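Local coordinates for protein glycosyl hydrolase, family 8 (Clostridium perfringens, PDB 3REN) that probably hydrolyses the alpha-glucosidic bonds of starch-like polysaccharides, acting as an alpha-amylase built on an (alpha/alpha)6-barrel related to glycosyl hydrolase family 8, at residues Y312-N316 with K317-L321; N128-S132 with F133-F137; N167-L171 with C172-L176. All blocks are in the same frame, centred on the assembly; numbering follows the deposited sequence.

Contact 1: Y312-N316 with K317-L321; sequences YQIKN and KDSVL. With EDO (1,2-ethanediol), chain L.
Asn316 and Ser319 close a local turn in the loop that follows helix 299-312. Ser319 N donates to Asn316 O at 3.1 Å, the bond of a type I beta turn from Asn316 to Ser319. Set inside it is an Asx turn: with CG anti to the backbone N (chi1 -175°), the Asn316 side chain lies beside its own carbonyl and OD1 accepts from Asp318 N at 2.8 Å, from above the amide plane. Asn316 receives two successive amides, that of Asp318 on its side chain and that of Ser319 on its carbonyl. Ser319 OG accepts from Leu321 N in an ST turn, though that amide's position is less certain. Ile314 CB approaches Leu321 O at 3.5 Å, CG1 meets Leu321 CB obliquely at 4.2 Å, and CG2 lies against Ser319 CB at 3.9 Å. Leu321 rests on Phe29 of helix 21-33. The bent Lys315 chain doubles back until NZ reaches Gln313 O at 2.8 Å, in the carbonyl plane; it also bonds the carbonyls of Lys310 and Tyr311 at the end of helix 299-312. A 1,2-ethanediol, probably from the crystallisation liquor, takes Lys315 N on O2 (3.0 Å) and Asn316 N on O1 (2.9 Å).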
loop_
_atom_site.group_PDB
_atom_site.type_symbol
_atom_site.label_atom_id
_atom_site.label_comp_id
_atom_site.label_asym_id
_atom_site.label_seq_id
_atom_site.Cartn_x
_atom_site.Cartn_y
_atom_site.Cartn_z
ATOM N N TYR A 312 14.499 12.023 -5.661
ATOM C CA TYR A 312 14.946 10.635 -5.867
ATOM C C TYR A 312 14.544 10.009 -7.200
ATOM O O TYR A 312 15.153 9.014 -7.622
ATOM C CB TYR A 312 14.517 9.747 -4.688
ATOM C CG TYR A 312 15.383 10.032 -3.505
ATOM C CD1 TYR A 312 16.749 9.719 -3.542
ATOM C CD2 TYR A 312 14.862 10.617 -2.360
ATOM C CE1 TYR A 312 17.589 10.004 -2.472
ATOM C CE2 TYR A 312 15.681 10.897 -1.279
ATOM C CZ TYR A 312 17.051 10.587 -1.347
ATOM O OH TYR A 312 17.889 10.857 -0.281
ATOM N N GLN A 313 13.541 10.585 -7.864
ATOM C CA GLN A 313 13.120 10.069 -9.198
ATOM C C GLN A 313 14.287 10.179 -10.184
ATOM O O GLN A 313 14.979 11.199 -10.210
ATOM C CB GLN A 313 11.882 10.815 -9.701
ATOM C CG GLN A 313 11.295 10.265 -11.006
ATOM C CD GLN A 313 10.005 10.981 -11.408
ATOM O OE1 GLN A 313 9.807 12.148 -11.084
ATOM N NE2 GLN A 313 9.129 10.281 -12.116
ATOM N N ILE A 314 14.536 9.135 -10.971
ATOM C CA ILE A 314 15.658 9.146 -11.927
ATOM C C ILE A 314 15.350 10.120 -13.068
ATOM O O ILE A 314 14.416 9.890 -13.874
ATOM C CB ILE A 314 15.939 7.741 -12.505
ATOM C CG1 ILE A 314 16.162 6.697 -11.397
ATOM C CG2 ILE A 314 17.102 7.739 -13.530
ATOM C CD1 ILE A 314 17.341 6.896 -10.579
ATOM N N LYS A 315 16.131 11.196 -13.140
ATOM C CA LYS A 315 15.870 12.271 -14.101
ATOM C C LYS A 315 16.759 12.188 -15.344
ATOM O O LYS A 315 16.505 12.895 -16.302
ATOM C CB LYS A 315 15.889 13.677 -13.433
ATOM C CG LYS A 315 14.664 13.896 -12.508
ATOM C CD LYS A 315 14.774 15.135 -11.600
ATOM C CE LYS A 315 15.837 14.973 -10.491
ATOM N NZ LYS A 315 15.579 13.829 -9.558
ATOM N N ASN A 316 17.742 11.291 -15.335
ATOM C CA ASN A 316 18.681 11.093 -16.456
ATOM C C ASN A 316 17.999 10.457 -17.671
ATOM O O ASN A 316 17.663 9.264 -17.620
ATOM C CB ASN A 316 19.821 10.168 -15.990
ATOM C CG ASN A 316 20.938 9.985 -17.051
ATOM O OD1 ASN A 316 20.787 10.326 -18.238
ATOM N ND2 ASN A 316 22.055 9.433 -16.611
ATOM N N LYS A 317 17.804 11.211 -18.758
ATOM C CA LYS A 317 17.105 10.661 -19.933
ATOM C C LYS A 317 17.854 9.481 -20.593
ATOM O O LYS A 317 17.252 8.723 -21.365
ATOM C CB LYS A 317 16.773 11.738 -20.997
ATOM C CG LYS A 317 16.305 13.096 -20.467
ATOM C CD LYS A 317 14.837 13.430 -20.757
ATOM C CE LYS A 317 14.568 14.862 -20.286
ATOM N NZ LYS A 317 13.231 15.403 -20.653
ATOM N N ASP A 318 19.145 9.325 -20.298
ATOM C CA ASP A 318 19.948 8.227 -20.886
ATOM C C ASP A 318 19.937 6.943 -20.040
ATOM O O ASP A 318 20.532 5.936 -20.426
ATOM C CB ASP A 318 21.403 8.677 -21.140
ATOM C CG ASP A 318 21.501 9.915 -22.085
ATOM O OD1 ASP A 318 20.724 10.013 -23.082
ATOM O OD2 ASP A 318 22.354 10.804 -21.804
ATOM N N SER A 319 19.286 6.985 -18.879
ATOM C CA SER A 319 19.127 5.790 -18.065
ATOM C C SER A 319 17.890 5.018 -18.518
ATOM O O SER A 319 16.823 5.610 -18.711
ATOM C CB SER A 319 18.921 6.147 -16.596
ATOM O OG SER A 319 18.887 4.961 -15.811
ATOM N N VAL A 320 18.030 3.698 -18.631
ATOM C CA VAL A 320 16.863 2.847 -18.834
ATOM C C VAL A 320 15.846 3.025 -17.703
ATOM O O VAL A 320 14.659 2.700 -17.878
ATOM C CB VAL A 320 17.232 1.362 -19.008
ATOM C CG1 VAL A 320 18.195 1.175 -20.203
ATOM C CG2 VAL A 320 17.795 0.789 -17.727
ATOM N N LEU A 321 16.283 3.603 -16.574
ATOM C CA LEU A 321 15.390 3.786 -15.422
ATOM C C LEU A 321 14.782 5.158 -15.360
ATOM O O LEU A 321 14.115 5.483 -14.384
ATOM C CB LEU A 321 16.073 3.470 -14.081
ATOM C CG LEU A 321 16.778 2.142 -13.910
ATOM C CD1 LEU A 321 17.393 2.040 -12.506
ATOM C CD2 LEU A 321 15.813 0.968 -14.239
HETATM C C1 EDO L . 19.926 11.047 -11.819
HETATM O O1 EDO L . 19.191 10.579 -12.964
HETATM C C2 EDO L . 19.302 12.333 -11.291
HETATM O O2 EDO L . 17.957 12.078 -10.881
#

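Contact 2: N128-S132 with F133-F137; sequences NRWNS and FYYKF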
loop_
_atom_site.group_PDB
_atom_site.type_symbol
_atom_site.label_atom_id
_atom_site.label_comp_id
_atom_site.label_asym_id
_atom_site.label_seq_id
_atom_site.Cartn_x
_atom_site.Cartn_y
_atom_site.Cartn_z
ATOM N N ASN A 128 -18.655 2.918 -7.139
ATOM C CA ASN A 128 -19.167 4.265 -6.805
ATOM C C ASN A 128 -18.948 5.280 -7.924
ATOM O O ASN A 128 -19.846 6.070 -8.268
ATOM C CB ASN A 128 -18.564 4.775 -5.507
ATOM C CG ASN A 128 -18.992 3.938 -4.310
ATOM O OD1 ASN A 128 -19.904 3.112 -4.416
ATOM N ND2 ASN A 128 -18.318 4.119 -3.178
ATOM N N ARG A 129 -17.762 5.213 -8.513
ATOM C CA ARG A 129 -17.351 6.104 -9.574
ATOM C C ARG A 129 -18.067 5.861 -10.912
ATOM O O ARG A 129 -18.570 6.803 -11.524
ATOM C CB ARG A 129 -15.828 5.985 -9.707
ATOM C CG ARG A 129 -15.225 6.211 -11.048
ATOM C CD ARG A 129 -14.758 7.590 -11.261
ATOM N NE ARG A 129 -13.518 7.954 -10.553
ATOM C CZ ARG A 129 -13.195 9.234 -10.388
ATOM N NH1 ARG A 129 -14.016 10.157 -10.883
ATOM N NH2 ARG A 129 -12.097 9.616 -9.759
ATOM N N TRP A 130 -18.085 4.609 -11.372
ATOM C CA TRP A 130 -18.627 4.290 -12.679
ATOM C C TRP A 130 -20.033 3.648 -12.649
ATOM O O TRP A 130 -20.553 3.301 -13.678
ATOM C CB TRP A 130 -17.639 3.458 -13.509
ATOM C CG TRP A 130 -16.309 4.144 -13.731
ATOM C CD1 TRP A 130 -16.108 5.383 -14.306
ATOM C CD2 TRP A 130 -15.002 3.636 -13.414
ATOM N NE1 TRP A 130 -14.758 5.662 -14.365
ATOM C CE2 TRP A 130 -14.056 4.624 -13.819
ATOM C CE3 TRP A 130 -14.531 2.448 -12.842
ATOM C CZ2 TRP A 130 -12.676 4.467 -13.643
ATOM C CZ3 TRP A 130 -13.144 2.287 -12.677
ATOM C CH2 TRP A 130 -12.235 3.298 -13.084
ATOM N N ASN A 131 -20.652 3.517 -11.484
ATOM C CA ASN A 131 -22.007 2.922 -11.404
ATOM C C ASN A 131 -22.065 1.554 -12.062
ATOM O O ASN A 131 -22.893 1.328 -12.945
ATOM C CB ASN A 131 -23.060 3.853 -12.070
ATOM C CG ASN A 131 -24.495 3.431 -11.756
ATOM O OD1 ASN A 131 -24.727 2.656 -10.822
ATOM N ND2 ASN A 131 -25.466 3.938 -12.531
ATOM N N SER A 132 -21.170 0.649 -11.654
ATOM C CA SER A 132 -21.058 -0.670 -12.247
ATOM C C SER A 132 -21.145 -1.731 -11.167
ATOM O O SER A 132 -20.134 -2.030 -10.526
ATOM C CB SER A 132 -19.724 -0.843 -12.962
ATOM O OG SER A 132 -19.785 -0.308 -14.267
ATOM N N PHE A 133 -22.338 -2.320 -10.997
ATOM C CA PHE A 133 -22.572 -3.292 -9.946
ATOM C C PHE A 133 -21.575 -4.464 -9.999
ATOM O O PHE A 133 -21.336 -5.093 -8.970
ATOM C CB PHE A 133 -23.969 -3.887 -10.080
ATOM C CG PHE A 133 -24.073 -4.869 -11.206
ATOM C CD1 PHE A 133 -23.832 -6.229 -10.987
ATOM C CD2 PHE A 133 -24.345 -4.433 -12.504
ATOM C CE1 PHE A 133 -23.872 -7.138 -12.050
ATOM C CE2 PHE A 133 -24.394 -5.337 -13.588
ATOM C CZ PHE A 133 -24.161 -6.689 -13.353
ATOM N N TYR A 134 -21.062 -4.797 -11.198
ATOM C CA TYR A 134 -20.199 -5.964 -11.383
ATOM C C TYR A 134 -18.969 -5.913 -10.442
ATOM O O TYR A 134 -18.677 -6.898 -9.752
ATOM C CB TYR A 134 -19.740 -6.134 -12.845
ATOM C CG TYR A 134 -18.995 -7.421 -13.022
ATOM C CD1 TYR A 134 -19.669 -8.604 -13.349
ATOM C CD2 TYR A 134 -17.617 -7.486 -12.780
ATOM C CE1 TYR A 134 -18.978 -9.803 -13.466
ATOM C CE2 TYR A 134 -16.926 -8.678 -12.868
ATOM C CZ TYR A 134 -17.594 -9.824 -13.215
ATOM O OH TYR A 134 -16.887 -10.999 -13.319
ATOM N N TYR A 135 -18.281 -4.760 -10.432
ATOM C CA TYR A 135 -17.195 -4.500 -9.495
ATOM C C TYR A 135 -17.585 -4.777 -8.034
ATOM O O TYR A 135 -16.823 -5.412 -7.290
ATOM C CB TYR A 135 -16.746 -3.043 -9.616
ATOM C CG TYR A 135 -16.232 -2.633 -10.989
ATOM C CD1 TYR A 135 -15.318 -3.422 -11.668
ATOM C CD2 TYR A 135 -16.644 -1.426 -11.588
ATOM C CE1 TYR A 135 -14.839 -3.052 -12.907
ATOM C CE2 TYR A 135 -16.150 -1.032 -12.854
ATOM C CZ TYR A 135 -15.256 -1.851 -13.502
ATOM O OH TYR A 135 -14.743 -1.512 -14.753
ATOM N N LYS A 136 -18.766 -4.299 -7.635
ATOM C CA LYS A 136 -19.253 -4.420 -6.261
ATOM C C LYS A 136 -19.528 -5.898 -5.910
ATOM O O LYS A 136 -19.141 -6.363 -4.841
ATOM C CB LYS A 136 -20.528 -3.568 -6.073
ATOM C CG LYS A 136 -21.130 -3.537 -4.684
ATOM C CD LYS A 136 -22.446 -2.750 -4.690
ATOM C CE LYS A 136 -23.241 -2.999 -3.426
ATOM N NZ LYS A 136 -24.537 -2.242 -3.420
ATOM N N PHE A 137 -20.183 -6.621 -6.814
ATOM C CA PHE A 137 -20.503 -8.023 -6.584
ATOM C C PHE A 137 -19.244 -8.853 -6.487
ATOM O O PHE A 137 -19.154 -9.761 -5.664
ATOM C CB PHE A 137 -21.378 -8.597 -7.729
ATOM C CG PHE A 137 -22.830 -8.242 -7.617
ATOM C CD1 PHE A 137 -23.233 -7.146 -6.872
ATOM C CD2 PHE A 137 -23.804 -9.007 -8.266
ATOM C CE1 PHE A 137 -24.594 -6.822 -6.754
ATOM C CE2 PHE A 137 -25.158 -8.662 -8.175
ATOM C CZ PHE A 137 -25.540 -7.575 -7.406
HETATM O O HOH W 1 -24.327 -0.917 -12.294
#
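The tight link between two consecutive helices of the (alpha/alpha)6-barrel, 113-130 and 133-150, is where Trp130, Ser132 and Tyr135 come together. The first helix ends as Asn131 takes a positive phi (54°), and the chain turns through Ser132 into the next helix. Ser132 CB then sits 3.4 Å from Tyr135 CD2, approaching the ring obliquely. From the other side of the ring plane, Trp130 CE3 comes within 3.8 Å of Tyr135 CE2, which itself lies at the indole's edge and near its plane. The Tyr135 ring is directed there by a chi1 of -60°, which sets CG anti to its carbonyl carbon. Backbone support is slight: Tyr135 N makes only a weak bond to Ser132 O at 3.3 Å. A water adds a bridge, donating to Asn131 O at 2.7 Å and accepting from Phe133 N at 2.8 Å, in the plane of the Phe133 ring at its edge. Helix 78-89 completes the cluster, since Phe81 meets both Trp130 and Tyr135 edge-to-face. The chemistry of the link is therefore mixed: its one direct backbone bond is weak, water joins the carbonyl and amide on either side of Ser132, and the two rings that meet Phe81 send their polar atoms elsewhere, Trp130 NE1 to Asn76 and Tyr135 OH to Lys78.

Contact 3: N167-L171 with C172-L176; sequences NTTTL and CYLDL
Thr170 lies against Tyr173 where strand 168-170 runs into a short 3-10 turn, its CB 3.7 Å from Tyr173 CD1 and oblique to the ring. The methyl of the same threonine, CG2, touches Cys172 SG at 3.7 Å; it is carried there because CG2 lies anti to the backbone N, while OG1 lies beside that N (chi1 -56°), where it meets Asp158. Cys172 SG stands between its own backbone N and carbonyl carbon (chi1 67°), at the edge of the Tyr173 ring and in its plane, so methyl, sulfur and ring form one small cluster. Away from that cluster, Thr169 CG2 meets Leu174 CD2 at 3.7 Å, the two side chains crossing at about a right angle.

Two backbone bonds fold the chain so that these groups can meet. Tyr173 N donates to Thr170 O at 3.1 Å and Leu174 N to Leu171 O at 3.0 Å, each linking residues three apart and each donor lying well above the carbonyl plane.

Farther out, Thr169 OG1 is bonded to the carbonyl of Leu156, so that both threonines are fastened to strand 155-160. Leu174 and Leu171 pack on Ile200 of helix 188-201, while Cys172 touches Leu233 and Ile236 of helix 231-243. Two successive inverse gamma turns, centred on Leu174 and Asp175, carry the chain to helix 176-185, of which Asp175 is the N-cap.

The threonines thus divide their chemistry: hydroxyls satisfy polar partners on the neighbouring strand, methyls join the apolar groups of the turn. Leu171 O accepts two bonds, one from the amide of Leu174 and one, at 2.9 Å, from a water that also donates to Leu174 O at 2.6 Å.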
loop_
_atom_site.group_PDB
_atom_site.type_symbol
_atom_site.label_atom_id
_atom_site.label_comp_id
_atom_site.label_asym_id
_atom_site.label_seq_id
_atom_site.Cartn_x
_atom_site.Cartn_y
_atom_site.Cartn_z
ATOM N N ASN A 167 -2.119 -16.799 12.571
ATOM C CA ASN A 167 -2.727 -16.307 13.803
ATOM C C ASN A 167 -2.098 -14.981 14.229
ATOM O O ASN A 167 -2.144 -14.606 15.397
ATOM C CB ASN A 167 -2.636 -17.370 14.923
ATOM C CG ASN A 167 -1.203 -17.730 15.271
ATOM O OD1 ASN A 167 -0.233 -17.128 14.757
ATOM N ND2 ASN A 167 -1.053 -18.713 16.149
ATOM N N THR A 168 -1.525 -14.266 13.271
ATOM C CA THR A 168 -0.986 -12.953 13.526
ATOM C C THR A 168 -1.675 -11.930 12.643
ATOM O O THR A 168 -2.153 -12.265 11.535
ATOM C CB THR A 168 0.545 -12.933 13.371
ATOM O OG1 THR A 168 0.889 -13.435 12.083
ATOM C CG2 THR A 168 1.181 -13.811 14.460
ATOM N N THR A 169 -1.777 -10.709 13.164
ATOM C CA THR A 169 -2.408 -9.592 12.493
ATOM C C THR A 169 -1.436 -8.409 12.470
ATOM O O THR A 169 -1.164 -7.790 13.504
ATOM C CB THR A 169 -3.715 -9.213 13.240
ATOM O OG1 THR A 169 -4.578 -10.347 13.220
ATOM C CG2 THR A 169 -4.467 -8.017 12.608
ATOM N N THR A 170 -0.930 -8.088 11.293
ATOM C CA THR A 170 -0.075 -6.916 11.134
ATOM C C THR A 170 -1.012 -5.725 11.122
ATOM O O THR A 170 -2.041 -5.762 10.463
ATOM C CB THR A 170 0.733 -7.115 9.866
ATOM O OG1 THR A 170 1.417 -8.359 10.031
ATOM C CG2 THR A 170 1.760 -6.016 9.626
ATOM N N LEU A 171 -0.712 -4.688 11.888
ATOM C CA LEU A 171 -1.645 -3.583 12.002
ATOM C C LEU A 171 -1.901 -2.840 10.688
ATOM O O LEU A 171 -3.030 -2.395 10.467
ATOM C CB LEU A 171 -1.243 -2.587 13.112
ATOM C CG LEU A 171 -1.821 -2.886 14.506
ATOM C CD1 LEU A 171 -1.161 -4.191 15.031
ATOM C CD2 LEU A 171 -1.573 -1.743 15.490
ATOM N N CYS A 172 -0.883 -2.725 9.829
ATOM C CA CYS A 172 -1.075 -2.082 8.508
ATOM C C CYS A 172 -2.046 -2.856 7.575
ATOM O O CYS A 172 -2.532 -2.277 6.603
ATOM C CB CYS A 172 0.259 -1.829 7.783
ATOM S SG CYS A 172 1.148 -3.281 7.277
ATOM N N TYR A 173 -2.280 -4.140 7.856
ATOM C CA TYR A 173 -3.298 -4.951 7.137
ATOM C C TYR A 173 -4.729 -4.548 7.496
ATOM O O TYR A 173 -5.668 -4.911 6.779
ATOM C CB TYR A 173 -3.172 -6.428 7.491
ATOM C CG TYR A 173 -2.090 -7.198 6.758
ATOM C CD1 TYR A 173 -0.819 -6.669 6.577
ATOM C CD2 TYR A 173 -2.339 -8.488 6.291
ATOM C CE1 TYR A 173 0.158 -7.404 5.930
ATOM C CE2 TYR A 173 -1.374 -9.220 5.652
ATOM C CZ TYR A 173 -0.135 -8.674 5.473
ATOM O OH TYR A 173 0.842 -9.415 4.841
ATOM N N LEU A 174 -4.911 -3.853 8.612
ATOM C CA LEU A 174 -6.266 -3.499 9.067
ATOM C C LEU A 174 -6.761 -2.251 8.339
ATOM O O LEU A 174 -6.670 -1.113 8.860
ATOM C CB LEU A 174 -6.334 -3.342 10.593
ATOM C CG LEU A 174 -5.922 -4.623 11.323
ATOM C CD1 LEU A 174 -5.727 -4.294 12.774
ATOM C CD2 LEU A 174 -6.950 -5.744 11.122
ATOM N N ASP A 175 -7.266 -2.494 7.116
ATOM C CA ASP A 175 -7.654 -1.462 6.171
ATOM C C ASP A 175 -9.036 -0.928 6.571
ATOM O O ASP A 175 -10.054 -1.304 6.008
ATOM C CB ASP A 175 -7.716 -2.125 4.799
ATOM C CG ASP A 175 -7.830 -1.152 3.649
ATOM O OD1 ASP A 175 -8.256 0.008 3.838
ATOM O OD2 ASP A 175 -7.503 -1.581 2.510
ATOM N N LEU A 176 -9.030 -0.010 7.494
ATOM C CA LEU A 176 -10.229 0.555 8.023
ATOM C C LEU A 176 -11.124 1.161 6.940
ATOM O O LEU A 176 -12.283 0.963 7.010
ATOM C CB LEU A 176 -9.912 1.632 9.054
ATOM C CG LEU A 176 -9.816 1.255 10.522
ATOM C CD1 LEU A 176 -9.596 -0.127 10.798
ATOM C CD2 LEU A 176 -9.205 2.207 11.495
HETATM O O HOH W 2 -4.327 -0.065 9.261
#

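All three contacts are changes of direction in the chain, but they differ in depth. Contact 3 is buried, its centre about 12 Å from the centre of the chain, and joins a strand to the helical barrel; contact 2, at the surface, links two successive helices; contact 1 is a partly buried loop on the opposite side of the centre from contact 3. Their chemistry follows place. Contact 1 pairs an exposed turn, whose polar side chains accept backbone amides, with a buried Ile314-Leu321 touch; contact 2 relies on aromatic rings, contact 3 on methyls and sulfur around short-range backbone bonds. Bound water serves contacts 2 and 3, which stay about 12 Å apart at their nearest atoms.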